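Side-chain contacts in IMC sub-compartment protein ISP3 (Toxoplasma gondii, PDB 4CHJ), which belongs to a family of inner membrane complex proteins critical for parasite replication, adopts a pleckstrin homology fold, and is of unknown molecular activity: residues N37-Y42 against V138-D143; C60-D65 against I124-K129; R41-D46 against I64-N69; A88-G93 against D143-N148. One frame throughout, in Å; residues are numbered along the deposited sequence.

Contact 1 (N37-Y42 against V138-D143)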
loop_
_atom_site.group_PDB
_atom_site.type_symbol
_atom_site.label_atom_id
_atom_site.label_comp_id
_atom_site.label_asym_id
_atom_site.label_seq_id
_atom_site.Cartn_x
_atom_site.Cartn_y
_atom_site.Cartn_z
ATOM N N ASN A 37 14.447 1.325 6.451
ATOM C CA ASN A 37 14.916 1.502 5.068
ATOM C C ASN A 37 13.755 1.796 4.072
ATOM O O ASN A 37 13.758 2.810 3.376
ATOM C CB ASN A 37 15.675 0.260 4.609
ATOM C CG ASN A 37 16.197 0.397 3.185
ATOM O OD1 ASN A 37 16.976 1.305 2.884
ATOM N ND2 ASN A 37 15.747 -0.489 2.293
ATOM N N TRP A 38 12.780 0.895 4.015
ATOM C CA TRP A 38 11.571 1.151 3.274
ATOM C C TRP A 38 11.108 2.605 3.515
ATOM O O TRP A 38 11.001 3.409 2.569
ATOM C CB TRP A 38 10.486 0.137 3.658
ATOM C CG TRP A 38 9.291 0.242 2.794
ATOM C CD1 TRP A 38 9.120 -0.309 1.559
ATOM C CD2 TRP A 38 8.144 1.021 3.049
ATOM N NE1 TRP A 38 7.922 0.068 1.036
ATOM C CE2 TRP A 38 7.300 0.895 1.931
ATOM C CE3 TRP A 38 7.730 1.805 4.127
ATOM C CZ2 TRP A 38 6.056 1.514 1.867
ATOM C CZ3 TRP A 38 6.508 2.425 4.058
ATOM C CH2 TRP A 38 5.680 2.280 2.931
ATOM N N MET A 39 10.930 2.976 4.773
ATOM C CA MET A 39 10.353 4.274 5.094
ATOM C C MET A 39 11.184 5.434 4.557
ATOM O O MET A 39 10.638 6.429 4.096
ATOM C CB MET A 39 10.178 4.417 6.602
ATOM C CG MET A 39 9.375 5.636 7.011
ATOM S SD MET A 39 7.629 5.478 6.606
ATOM C CE MET A 39 7.102 7.175 6.791
ATOM N N ASN A 40 12.501 5.309 4.627
ATOM C CA ASN A 40 13.404 6.358 4.147
ATOM C C ASN A 40 13.335 6.545 2.660
ATOM O O ASN A 40 13.231 7.668 2.180
ATOM C CB ASN A 40 14.851 6.043 4.533
ATOM C CG ASN A 40 15.188 6.521 5.930
ATOM O OD1 ASN A 40 14.829 7.647 6.323
ATOM N ND2 ASN A 40 15.846 5.662 6.710
ATOM N N ARG A 41 13.429 5.437 1.932
ATOM C CA ARG A 41 13.238 5.440 0.477
ATOM C C ARG A 41 11.972 6.121 -0.025
ATOM O O ARG A 41 12.024 6.956 -0.946
ATOM C CB ARG A 41 13.274 4.025 -0.046
ATOM C CG ARG A 41 14.682 3.518 -0.128
ATOM C CD ARG A 41 14.773 2.281 -0.964
ATOM N NE ARG A 41 14.324 1.117 -0.216
ATOM C CZ ARG A 41 13.353 0.301 -0.606
ATOM N NH1 ARG A 41 12.699 0.519 -1.745
ATOM N NH2 ARG A 41 13.062 -0.759 0.132
ATOM N N TYR A 42 10.833 5.772 0.563
ATOM C CA TYR A 42 9.543 6.253 0.038
ATOM C C TYR A 42 9.180 7.642 0.546
ATOM O O TYR A 42 8.446 8.383 -0.120
ATOM C CB TYR A 42 8.434 5.225 0.308
ATOM C CG TYR A 42 8.512 4.081 -0.696
ATOM C CD1 TYR A 42 8.045 4.249 -2.005
ATOM C CD2 TYR A 42 9.171 2.891 -0.386
ATOM C CE1 TYR A 42 8.179 3.243 -2.951
ATOM C CE2 TYR A 42 9.303 1.874 -1.330
ATOM C CZ TYR A 42 8.808 2.061 -2.611
ATOM O OH TYR A 42 8.931 1.061 -3.542
ATOM N N VAL A 138 2.352 -2.630 4.030
ATOM C CA VAL A 138 1.277 -3.164 4.860
ATOM C C VAL A 138 1.356 -2.628 6.324
ATOM O O VAL A 138 0.344 -2.185 6.906
ATOM C CB VAL A 138 1.242 -4.723 4.822
ATOM C CG1 VAL A 138 0.246 -5.271 5.838
ATOM C CG2 VAL A 138 0.846 -5.226 3.440
ATOM N N SER A 139 2.555 -2.617 6.892
ATOM C CA SER A 139 2.739 -2.166 8.274
ATOM C C SER A 139 2.552 -0.675 8.376
ATOM O O SER A 139 1.971 -0.188 9.335
ATOM C CB SER A 139 4.116 -2.555 8.780
ATOM O OG SER A 139 4.139 -3.938 9.060
ATOM N N PHE A 140 3.021 0.053 7.372
ATOM C CA PHE A 140 2.834 1.491 7.355
ATOM C C PHE A 140 1.347 1.821 7.297
ATOM O O PHE A 140 0.867 2.690 8.016
ATOM C CB PHE A 140 3.563 2.094 6.154
ATOM C CG PHE A 140 3.127 3.485 5.815
ATOM C CD1 PHE A 140 3.320 4.519 6.705
ATOM C CD2 PHE A 140 2.517 3.754 4.605
ATOM C CE1 PHE A 140 2.918 5.801 6.397
ATOM C CE2 PHE A 140 2.111 5.033 4.288
ATOM C CZ PHE A 140 2.311 6.059 5.186
ATOM N N LEU A 141 0.620 1.098 6.454
ATOM C CA LEU A 141 -0.815 1.295 6.310
ATOM C C LEU A 141 -1.530 0.967 7.607
ATOM O O LEU A 141 -2.476 1.641 7.992
ATOM C CB LEU A 141 -1.370 0.441 5.170
ATOM C CG LEU A 141 -1.055 0.912 3.753
ATOM C CD1 LEU A 141 -1.848 0.112 2.735
ATOM C CD2 LEU A 141 -1.336 2.397 3.608
ATOM N N ASP A 142 -1.072 -0.080 8.276
ATOM C CA ASP A 142 -1.691 -0.517 9.511
ATOM C C ASP A 142 -1.602 0.565 10.574
ATOM O O ASP A 142 -2.560 0.806 11.298
ATOM C CB ASP A 142 -1.006 -1.781 10.019
ATOM C CG ASP A 142 -1.974 -2.913 10.244
ATOM O OD1 ASP A 142 -2.864 -2.770 11.106
ATOM O OD2 ASP A 142 -1.845 -3.949 9.561
ATOM N N ASP A 143 -0.452 1.221 10.661
ATOM C CA ASP A 143 -0.268 2.288 11.632
ATOM C C ASP A 143 -1.201 3.458 11.364
ATOM O O ASP A 143 -1.778 4.023 12.287
ATOM C CB ASP A 143 1.180 2.773 11.624
ATOM C CG ASP A 143 2.146 1.714 12.089
ATOM O OD1 ASP A 143 1.731 0.827 12.857
ATOM O OD2 ASP A 143 3.324 1.766 11.686
#

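Contact 2 (C60-D65 against I124-K129)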
loop_
_atom_site.group_PDB
_atom_site.type_symbol
_atom_site.label_atom_id
_atom_site.label_comp_id
_atom_site.label_asym_id
_atom_site.label_seq_id
_atom_site.Cartn_x
_atom_site.Cartn_y
_atom_site.Cartn_z
ATOM N N CYS A 60 4.686 4.034 -11.135
ATOM C CA CYS A 60 4.585 5.352 -10.490
ATOM C C CYS A 60 5.735 5.604 -9.521
ATOM O O CYS A 60 6.506 4.694 -9.179
ATOM C CB CYS A 60 3.293 5.458 -9.685
ATOM S SG CYS A 60 1.807 5.376 -10.667
ATOM N N ASN A 61 5.791 6.840 -9.039
ATOM C CA ASN A 61 6.634 7.205 -7.922
ATOM C C ASN A 61 5.722 7.481 -6.780
ATOM O O ASN A 61 4.718 8.173 -6.934
ATOM C CB ASN A 61 7.457 8.460 -8.217
ATOM C CG ASN A 61 8.784 8.472 -7.473
ATOM O OD1 ASN A 61 9.711 7.735 -7.823
ATOM N ND2 ASN A 61 8.888 9.320 -6.445
ATOM N N LEU A 62 6.065 6.921 -5.634
ATOM C CA LEU A 62 5.255 7.045 -4.453
ATOM C C LEU A 62 6.096 7.770 -3.442
ATOM O O LEU A 62 7.171 7.312 -3.095
ATOM C CB LEU A 62 4.876 5.660 -3.932
ATOM C CG LEU A 62 4.149 5.611 -2.596
ATOM C CD1 LEU A 62 2.832 6.366 -2.709
ATOM C CD2 LEU A 62 3.922 4.165 -2.137
ATOM N N LYS A 63 5.586 8.894 -2.968
ATOM C CA LYS A 63 6.281 9.717 -2.037
ATOM C C LYS A 63 5.413 9.925 -0.816
ATOM O O LYS A 63 4.293 10.437 -0.909
ATOM C CB LYS A 63 6.600 11.046 -2.679
ATOM C CG LYS A 63 7.661 11.820 -1.945
ATOM C CD LYS A 63 8.452 12.688 -2.907
ATOM C CE LYS A 63 9.398 13.622 -2.170
ATOM N NZ LYS A 63 8.689 14.421 -1.126
ATOM N N ILE A 64 5.930 9.531 0.337
ATOM C CA ILE A 64 5.173 9.635 1.568
ATOM C C ILE A 64 5.618 10.886 2.316
ATOM O O ILE A 64 6.810 11.076 2.567
ATOM C CB ILE A 64 5.343 8.371 2.452
ATOM C CG1 ILE A 64 5.085 7.099 1.620
ATOM C CG2 ILE A 64 4.394 8.425 3.642
ATOM C CD1 ILE A 64 5.105 5.795 2.406
ATOM N N ASP A 65 4.663 11.739 2.667
ATOM C CA ASP A 65 4.938 12.820 3.597
ATOM C C ASP A 65 4.137 12.558 4.863
ATOM O O ASP A 65 2.934 12.807 4.908
ATOM C CB ASP A 65 4.538 14.161 2.983
ATOM C CG ASP A 65 4.885 15.335 3.873
ATOM O OD1 ASP A 65 4.458 15.341 5.045
ATOM O OD2 ASP A 65 5.583 16.256 3.400
ATOM N N ILE A 124 -7.592 0.025 -4.035
ATOM C CA ILE A 124 -6.451 0.316 -4.878
ATOM C C ILE A 124 -5.437 -0.746 -4.611
ATOM O O ILE A 124 -5.332 -1.231 -3.489
ATOM C CB ILE A 124 -5.838 1.670 -4.521
ATOM C CG1 ILE A 124 -6.959 2.734 -4.437
ATOM C CG2 ILE A 124 -4.764 2.043 -5.542
ATOM C CD1 ILE A 124 -6.498 4.100 -3.981
ATOM N N ALA A 125 -4.699 -1.132 -5.634
ATOM C CA ALA A 125 -3.664 -2.112 -5.459
ATOM C C ALA A 125 -2.351 -1.524 -5.903
ATOM O O ALA A 125 -2.247 -1.001 -7.037
ATOM C CB ALA A 125 -3.976 -3.373 -6.247
ATOM N N PHE A 126 -1.370 -1.571 -4.981
ATOM C CA PHE A 126 0.044 -1.294 -5.278
ATOM C C PHE A 126 0.819 -2.614 -5.320
ATOM O O PHE A 126 0.599 -3.490 -4.505
ATOM C CB PHE A 126 0.651 -0.412 -4.176
ATOM C CG PHE A 126 0.137 1.007 -4.164
ATOM C CD1 PHE A 126 -0.712 1.479 -5.164
ATOM C CD2 PHE A 126 0.522 1.878 -3.164
ATOM C CE1 PHE A 126 -1.163 2.786 -5.154
ATOM C CE2 PHE A 126 0.087 3.188 -3.157
ATOM C CZ PHE A 126 -0.756 3.644 -4.161
ATOM N N SER A 127 1.720 -2.726 -6.282
ATOM C CA SER A 127 2.643 -3.829 -6.375
ATOM C C SER A 127 4.074 -3.319 -6.145
ATOM O O SER A 127 4.503 -2.321 -6.746
ATOM C CB SER A 127 2.549 -4.480 -7.748
ATOM O OG SER A 127 3.417 -5.598 -7.823
ATOM N N PHE A 128 4.784 -3.965 -5.225
ATOM C CA PHE A 128 6.112 -3.483 -4.807
ATOM C C PHE A 128 7.179 -4.394 -5.335
ATOM O O PHE A 128 6.886 -5.513 -5.795
ATOM C CB PHE A 128 6.211 -3.381 -3.279
ATOM C CG PHE A 128 5.408 -2.256 -2.710
ATOM C CD1 PHE A 128 4.061 -2.438 -2.416
ATOM C CD2 PHE A 128 5.952 -0.979 -2.626
ATOM C CE1 PHE A 128 3.301 -1.387 -1.974
ATOM C CE2 PHE A 128 5.194 0.074 -2.177
ATOM C CZ PHE A 128 3.861 -0.125 -1.871
ATOM N N LYS A 129 8.426 -3.913 -5.283
ATOM C CA LYS A 129 9.499 -4.513 -6.065
ATOM C C LYS A 129 9.884 -5.874 -5.461
ATOM O O LYS A 129 10.359 -6.753 -6.168
ATOM C CB LYS A 129 10.695 -3.560 -6.155
ATOM C CG LYS A 129 11.830 -4.086 -7.018
ATOM C CD LYS A 129 13.000 -3.105 -7.140
ATOM C CE LYS A 129 14.123 -3.686 -7.992
ATOM N NZ LYS A 129 15.269 -2.730 -8.115
#

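Contact 3 (R41-D46 against I64-N69)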
loop_
_atom_site.group_PDB
_atom_site.type_symbol
_atom_site.label_atom_id
_atom_site.label_comp_id
_atom_site.label_asym_id
_atom_site.label_seq_id
_atom_site.Cartn_x
_atom_site.Cartn_y
_atom_site.Cartn_z
ATOM N N ARG A 41 13.429 5.437 1.932
ATOM C CA ARG A 41 13.238 5.440 0.477
ATOM C C ARG A 41 11.972 6.121 -0.025
ATOM O O ARG A 41 12.024 6.956 -0.946
ATOM C CB ARG A 41 13.274 4.025 -0.046
ATOM C CG ARG A 41 14.682 3.518 -0.128
ATOM C CD ARG A 41 14.773 2.281 -0.964
ATOM N NE ARG A 41 14.324 1.117 -0.216
ATOM C CZ ARG A 41 13.353 0.301 -0.606
ATOM N NH1 ARG A 41 12.699 0.519 -1.745
ATOM N NH2 ARG A 41 13.062 -0.759 0.132
ATOM N N TYR A 42 10.833 5.772 0.563
ATOM C CA TYR A 42 9.543 6.253 0.038
ATOM C C TYR A 42 9.180 7.642 0.546
ATOM O O TYR A 42 8.446 8.383 -0.120
ATOM C CB TYR A 42 8.434 5.225 0.308
ATOM C CG TYR A 42 8.512 4.081 -0.696
ATOM C CD1 TYR A 42 8.045 4.249 -2.005
ATOM C CD2 TYR A 42 9.171 2.891 -0.386
ATOM C CE1 TYR A 42 8.179 3.243 -2.951
ATOM C CE2 TYR A 42 9.303 1.874 -1.330
ATOM C CZ TYR A 42 8.808 2.061 -2.611
ATOM O OH TYR A 42 8.931 1.061 -3.542
ATOM N N GLU A 43 9.734 8.022 1.696
ATOM C CA GLU A 43 9.709 9.425 2.118
ATOM C C GLU A 43 10.495 10.279 1.124
ATOM O O GLU A 43 10.100 11.410 0.806
ATOM C CB GLU A 43 10.289 9.576 3.528
ATOM C CG GLU A 43 9.287 9.264 4.634
ATOM C CD GLU A 43 9.871 9.377 6.043
ATOM O OE1 GLU A 43 11.103 9.194 6.211
ATOM O OE2 GLU A 43 9.081 9.624 6.990
ATOM N N ALA A 44 11.589 9.715 0.607
ATOM C CA ALA A 44 12.344 10.345 -0.479
ATOM C C ALA A 44 11.569 10.301 -1.795
ATOM O O ALA A 44 11.728 11.167 -2.651
ATOM C CB ALA A 44 13.698 9.657 -0.649
ATOM N N GLY A 45 10.735 9.287 -1.956
ATOM C CA GLY A 45 10.112 9.037 -3.238
ATOM C C GLY A 45 10.770 7.857 -3.896
ATOM O O GLY A 45 11.965 7.870 -4.169
ATOM N N ASP A 46 10.006 6.802 -4.117
ATOM C CA ASP A 46 10.560 5.619 -4.766
ATOM C C ASP A 46 9.472 4.913 -5.584
ATOM O O ASP A 46 8.285 5.236 -5.477
ATOM C CB ASP A 46 11.203 4.687 -3.722
ATOM C CG ASP A 46 12.092 3.622 -4.343
ATOM O OD1 ASP A 46 12.609 3.841 -5.459
ATOM O OD2 ASP A 46 12.259 2.550 -3.721
ATOM N N ILE A 64 5.930 9.531 0.337
ATOM C CA ILE A 64 5.173 9.635 1.568
ATOM C C ILE A 64 5.618 10.886 2.316
ATOM O O ILE A 64 6.810 11.076 2.567
ATOM C CB ILE A 64 5.343 8.371 2.452
ATOM C CG1 ILE A 64 5.085 7.099 1.620
ATOM C CG2 ILE A 64 4.394 8.425 3.642
ATOM C CD1 ILE A 64 5.105 5.795 2.406
ATOM N N ASP A 65 4.663 11.739 2.667
ATOM C CA ASP A 65 4.938 12.820 3.597
ATOM C C ASP A 65 4.137 12.558 4.863
ATOM O O ASP A 65 2.934 12.807 4.908
ATOM C CB ASP A 65 4.538 14.161 2.983
ATOM C CG ASP A 65 4.885 15.335 3.873
ATOM O OD1 ASP A 65 4.458 15.341 5.045
ATOM O OD2 ASP A 65 5.583 16.256 3.400
ATOM N N ARG A 66 4.833 12.046 5.868
ATOM C CA ARG A 66 4.229 11.767 7.149
ATOM C C ARG A 66 3.732 13.028 7.836
ATOM O O ARG A 66 2.647 13.014 8.415
ATOM C CB ARG A 66 5.199 11.000 8.046
ATOM C CG ARG A 66 5.227 9.506 7.771
ATOM C CD ARG A 66 5.825 8.735 8.934
ATOM N NE ARG A 66 4.855 7.833 9.547
ATOM C CZ ARG A 66 5.173 6.863 10.397
ATOM N NH1 ARG A 66 6.438 6.667 10.737
ATOM N NH2 ARG A 66 4.227 6.089 10.906
ATOM N N PRO A 67 4.486 14.126 7.787
ATOM C CA PRO A 67 3.960 15.297 8.513
ATOM C C PRO A 67 2.651 15.797 7.924
ATOM O O PRO A 67 1.756 16.194 8.668
ATOM C CB PRO A 67 5.049 16.363 8.336
ATOM C CG PRO A 67 6.305 15.603 8.161
ATOM C CD PRO A 67 5.861 14.542 7.215
ATOM N N LYS A 68 2.550 15.791 6.601
ATOM C CA LYS A 68 1.383 16.339 5.924
ATOM C C LYS A 68 0.225 15.345 5.814
ATOM O O LYS A 68 -0.800 15.651 5.223
ATOM C CB LYS A 68 1.775 16.839 4.536
ATOM C CG LYS A 68 2.877 17.881 4.538
ATOM C CD LYS A 68 2.324 19.261 4.236
ATOM C CE LYS A 68 2.978 19.866 3.007
ATOM N NZ LYS A 68 2.214 21.030 2.472
ATOM N N ASN A 69 0.412 14.150 6.363
ATOM C CA ASN A 69 -0.551 13.064 6.220
ATOM C C ASN A 69 -1.072 12.885 4.790
ATOM O O ASN A 69 -2.278 12.683 4.565
ATOM C CB ASN A 69 -1.704 13.231 7.224
ATOM C CG ASN A 69 -1.903 11.991 8.104
ATOM O OD1 ASN A 69 -0.932 11.395 8.610
ATOM N ND2 ASN A 69 -3.165 11.603 8.302
#

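Contact 4 (A88-G93 against D143-N148)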
loop_
_atom_site.group_PDB
_atom_site.type_symbol
_atom_site.label_atom_id
_atom_site.label_comp_id
_atom_site.label_asym_id
_atom_site.label_seq_id
_atom_site.Cartn_x
_atom_site.Cartn_y
_atom_site.Cartn_z
ATOM N N ALA A 88 -8.765 3.344 4.963
ATOM C CA ALA A 88 -9.704 2.652 5.835
ATOM C C ALA A 88 -9.383 1.180 6.054
ATOM O O ALA A 88 -9.701 0.619 7.098
ATOM C CB ALA A 88 -11.117 2.805 5.298
ATOM N N ALA A 89 -8.763 0.554 5.065
ATOM C CA ALA A 89 -8.456 -0.864 5.158
ATOM C C ALA A 89 -7.223 -1.252 4.362
ATOM O O ALA A 89 -6.861 -0.595 3.395
ATOM C CB ALA A 89 -9.649 -1.691 4.713
ATOM N N VAL A 90 -6.599 -2.344 4.779
ATOM C CA VAL A 90 -5.485 -2.928 4.071
ATOM C C VAL A 90 -5.861 -4.361 3.749
ATOM O O VAL A 90 -6.347 -5.083 4.606
ATOM C CB VAL A 90 -4.203 -2.887 4.916
ATOM C CG1 VAL A 90 -4.413 -3.606 6.231
ATOM C CG2 VAL A 90 -3.036 -3.480 4.153
ATOM N N LEU A 91 -5.685 -4.773 2.503
ATOM C CA LEU A 91 -6.024 -6.138 2.153
ATOM C C LEU A 91 -4.777 -6.925 1.810
ATOM O O LEU A 91 -4.140 -6.677 0.800
ATOM C CB LEU A 91 -7.010 -6.148 0.996
ATOM C CG LEU A 91 -8.155 -5.164 1.198
ATOM C CD1 LEU A 91 -8.695 -4.669 -0.124
ATOM C CD2 LEU A 91 -9.254 -5.783 2.037
ATOM N N TYR A 92 -4.442 -7.875 2.672
ATOM C CA TYR A 92 -3.240 -8.667 2.505
ATOM C C TYR A 92 -3.315 -10.032 3.175
ATOM O O TYR A 92 -2.662 -10.262 4.177
ATOM C CB TYR A 92 -2.040 -7.892 3.031
ATOM C CG TYR A 92 -0.731 -8.380 2.496
ATOM C CD1 TYR A 92 -0.314 -8.043 1.225
ATOM C CD2 TYR A 92 0.088 -9.185 3.261
ATOM C CE1 TYR A 92 0.886 -8.491 0.727
ATOM C CE2 TYR A 92 1.294 -9.638 2.772
ATOM C CZ TYR A 92 1.683 -9.287 1.504
ATOM O OH TYR A 92 2.875 -9.735 1.016
ATOM N N GLY A 93 -4.107 -10.936 2.626
ATOM C CA GLY A 93 -4.166 -12.288 3.140
ATOM C C GLY A 93 -5.061 -12.499 4.345
ATOM O O GLY A 93 -5.692 -11.575 4.837
ATOM N N ASP A 143 -0.452 1.221 10.661
ATOM C CA ASP A 143 -0.268 2.288 11.632
ATOM C C ASP A 143 -1.201 3.458 11.364
ATOM O O ASP A 143 -1.778 4.023 12.287
ATOM C CB ASP A 143 1.180 2.773 11.624
ATOM C CG ASP A 143 2.146 1.714 12.089
ATOM O OD1 ASP A 143 1.731 0.827 12.857
ATOM O OD2 ASP A 143 3.324 1.766 11.686
ATOM N N GLU A 144 -1.351 3.812 10.094
ATOM C CA GLU A 144 -2.184 4.945 9.703
ATOM C C GLU A 144 -3.629 4.675 10.018
ATOM O O GLU A 144 -4.331 5.536 10.509
ATOM C CB GLU A 144 -2.029 5.213 8.220
ATOM C CG GLU A 144 -0.629 5.659 7.863
ATOM C CD GLU A 144 -0.196 6.890 8.656
ATOM O OE1 GLU A 144 -1.086 7.701 9.023
ATOM O OE2 GLU A 144 1.033 7.048 8.904
ATOM N N ILE A 145 -4.042 3.443 9.790
ATOM C CA ILE A 145 -5.413 3.018 10.035
ATOM C C ILE A 145 -5.772 3.047 11.524
ATOM O O ILE A 145 -6.850 3.494 11.897
ATOM C CB ILE A 145 -5.626 1.599 9.494
ATOM C CG1 ILE A 145 -5.657 1.644 7.971
ATOM C CG2 ILE A 145 -6.911 0.988 10.049
ATOM C CD1 ILE A 145 -5.532 0.289 7.329
ATOM N N LYS A 146 -4.869 2.539 12.358
ATOM C CA LYS A 146 -5.033 2.590 13.801
ATOM C C LYS A 146 -5.156 4.034 14.265
ATOM O O LYS A 146 -6.111 4.385 14.958
ATOM C CB LYS A 146 -3.857 1.901 14.492
ATOM C CG LYS A 146 -3.959 0.379 14.485
ATOM C CD LYS A 146 -2.594 -0.319 14.522
ATOM C CE LYS A 146 -1.994 -0.366 15.929
ATOM N NZ LYS A 146 -1.110 -1.552 16.142
ATOM N N LYS A 147 -4.195 4.866 13.864
ATOM C CA LYS A 147 -4.276 6.315 14.080
ATOM C C LYS A 147 -5.649 6.849 13.735
ATOM O O LYS A 147 -6.283 7.523 14.545
ATOM C CB LYS A 147 -3.268 7.036 13.194
ATOM C CG LYS A 147 -2.061 7.558 13.922
ATOM C CD LYS A 147 -1.352 8.618 13.099
ATOM C CE LYS A 147 -0.284 7.998 12.215
ATOM N NZ LYS A 147 0.018 8.863 11.039
ATOM N N ASN A 148 -6.094 6.563 12.515
ATOM C CA ASN A 148 -7.314 7.140 11.962
ATOM C C ASN A 148 -8.535 6.758 12.772
ATOM O O ASN A 148 -9.437 7.563 12.984
ATOM C CB ASN A 148 -7.500 6.697 10.513
ATOM C CG ASN A 148 -6.425 7.238 9.598
ATOM O OD1 ASN A 148 -5.610 8.062 10.001
ATOM N ND2 ASN A 148 -6.418 6.775 8.359
#

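Contact 1 (N37-Y42 against V138-D143)
W38 and F140 meet in the buried interface between two helices of this pleckstrin homology (PH) fold: helix 32-44, which precedes the seven-stranded sheet, and the C-terminal helix 131-149. Their side chains cross at about a right angle. The six-membered half of the indole makes the approach, with CZ3 of W38 coming to 3.6 Å from CB of F140 and CH2 of W38 to 3.9 Å from CD2 of F140. The centroid of the six-membered ring of W38 is 5.8 Å from that of the F140 ring and the planes are inclined at 46°, so the pair is oblique, neither stacked nor T-shaped. With CG anti to the backbone N in both residues (chi1 -172° in W38, 163° in F140), each ring is carried away from its own helix toward the other. Between these segments the contact is made by side chains, the nearest CA atoms, those of M39 and F140, being 8.3 Å apart. Around the pair, I64 of strand 57-65 touches both rings, while D133 and C136 pack against W38 from the earlier part of the C-terminal helix. M39 contributes a looser Met-aromatic contact, its bent chain bringing the sulfur obliquely to the F140 ring. SD of M39 is 5.1 Å from the centroid of that ring and 4.4 Å from CD1 of F140.

Contact 2 (C60-D65 against I124-K129)
L62 and F126 lie on strands that are not neighbours in the sheet, strand 46-51 running between them, and their CA atoms are 9.9 Å apart, too far for backbone pairing. The contact is therefore made by side-chain ends alone, and it shows how one branched residue can serve two aromatic rings. L62 has its CG anti to the backbone N (chi1 173°), and with chi2 at 61° CD2 is the methyl that continues the chain outward, toward the segment 124-129. That methyl is the part of L62 that touches: CD2 of L62 is 4.1 Å from CE2 of F126 and 4.3 Å from CE2 of F128. The two approaches differ. At F128 the methyl sits beside the ring edge, near the ring plane, whereas it reaches F126 obliquely, and the L62 and F126 side chains as a whole cross at about a right angle. In F126 the CA atom lies almost in the plane of its own ring (chi2 -6°), which sends the CE2 edge out toward the leucine. All three residues are buried. Their surroundings continue the same apolar cluster: M48 and L73 touch both L62 and F126, F115 meets the F126 ring edge-to-face, and F137 of the C-terminal helix meets the rings of both phenylalanines. Y42, from helix 32-44, packs on L62. Residues from strands, helices and the chain after strand 123-127 thus converge on one aromatic-rich interior, the hydrophobic core enclosed by the curved, strongly bent antiparallel sheet of a PH fold.

Contact 3 (R41-D46 against I64-N69)
Y42 and I64 join the end of helix 32-44 to the end of strand 57-65 in the PH fold. I64 N donates to O of Y42 at 2.8 Å and 163°, a nearly straight bond linking helix to strand. The same oxygen also accepts a weak bond from G45 N, so that two backbone donors share the Y42 carbonyl near the end of the helix. Beside the bond, CB of Y42 rests 4.0 Å from CD1 of I64, and CA of E43 makes a CA-H...O contact of 3.4 Å with O of I64. E43 then reaches along its extended chain to R66, where OE2 of E43 touches the aliphatic part of the arginine, 3.9 Å from CD of R66. OE2 of E43 and NE of R66 are 5.3 Å apart, with carboxylate and guanidinium planes turned 60° against each other, so opposite charges probably attract without forming a salt bridge. R66 itself opens a type I turn ending at N69. On the helix side, G45 leaves the helical conformation with positive phi and the chain turns into D46, whose CB packs over one face of the Y42 ring, toward its rim; the Y42 hydroxyl bonds to O of T47. R41, also paired with D133, bridges the turn: its NH1 meets OD2 of D46 at 2.9 Å, with that oxygen only 8° out of the guanidinium plane.

Contact 4 (A88-G93 against D143-N148)
Within segment 143-148 of the C-terminal helix, I145 makes the contact with A88, A89 and V90 of strand 87-91. Helix segment 143-148 and strand segment 88-91 run roughly antiparallel, with 155° between their directions and the axes 8.4 Å apart at closest approach; the nearest CA atoms, those of A88 and I145, are 6.0 Å apart. From the helix, CB of I145 points toward the strand and there the chain divides. The short branch ends at CG2, which lies 4.1 Å from the carbonyl O of A88. The longer branch continues through CG1, which stands anti to the carbonyl carbon, and with chi2 at 166° it stays extended, carrying the terminal methyl onto the strand backbone. There CD1 of I145 is 3.7 Å from C of A89 and 3.8 Å from N of V90, lying against the peptide that links these two residues. The same methyl meets a side chain as well, CG1 of V90 at 4.2 Å, the valine and isoleucine crossing at about a right angle. The backbone under the isoleucine is irregular: A88 and A89 both face R116 in a classic beta bulge. Further along the helix, NZ of K147 forms a salt bridge with OE1 of E144 at 2.6 Å. V90 also touches L141 and V138, about one and two turns before I145. The arrangement is that of a C-terminal helix packed against one end of the bent sheet, as in PH domains generally.

How the contacts relate
I64 carries contact 3 and packs on both aromatic rings of contact 1, CD1 of I64 lying 3.6 Å from CH2 of W38 and CG2 of I64 3.5 Å from CZ of F140; its strand also supplies L62 to contact 2. The centres of contacts 1 and 3 are about 9 Å apart, those of contacts 1 and 2 about 10 Å. Contact 4 lies further along the helix 131-149 that contact 1 uses, with centres about 12 Å apart. Contacts 2 and 4 do not touch, their nearest atoms being about 6 Å apart. Contacts 1 and 2 are buried, while contacts 3 and 4 lie at the partly buried margins of the same fold.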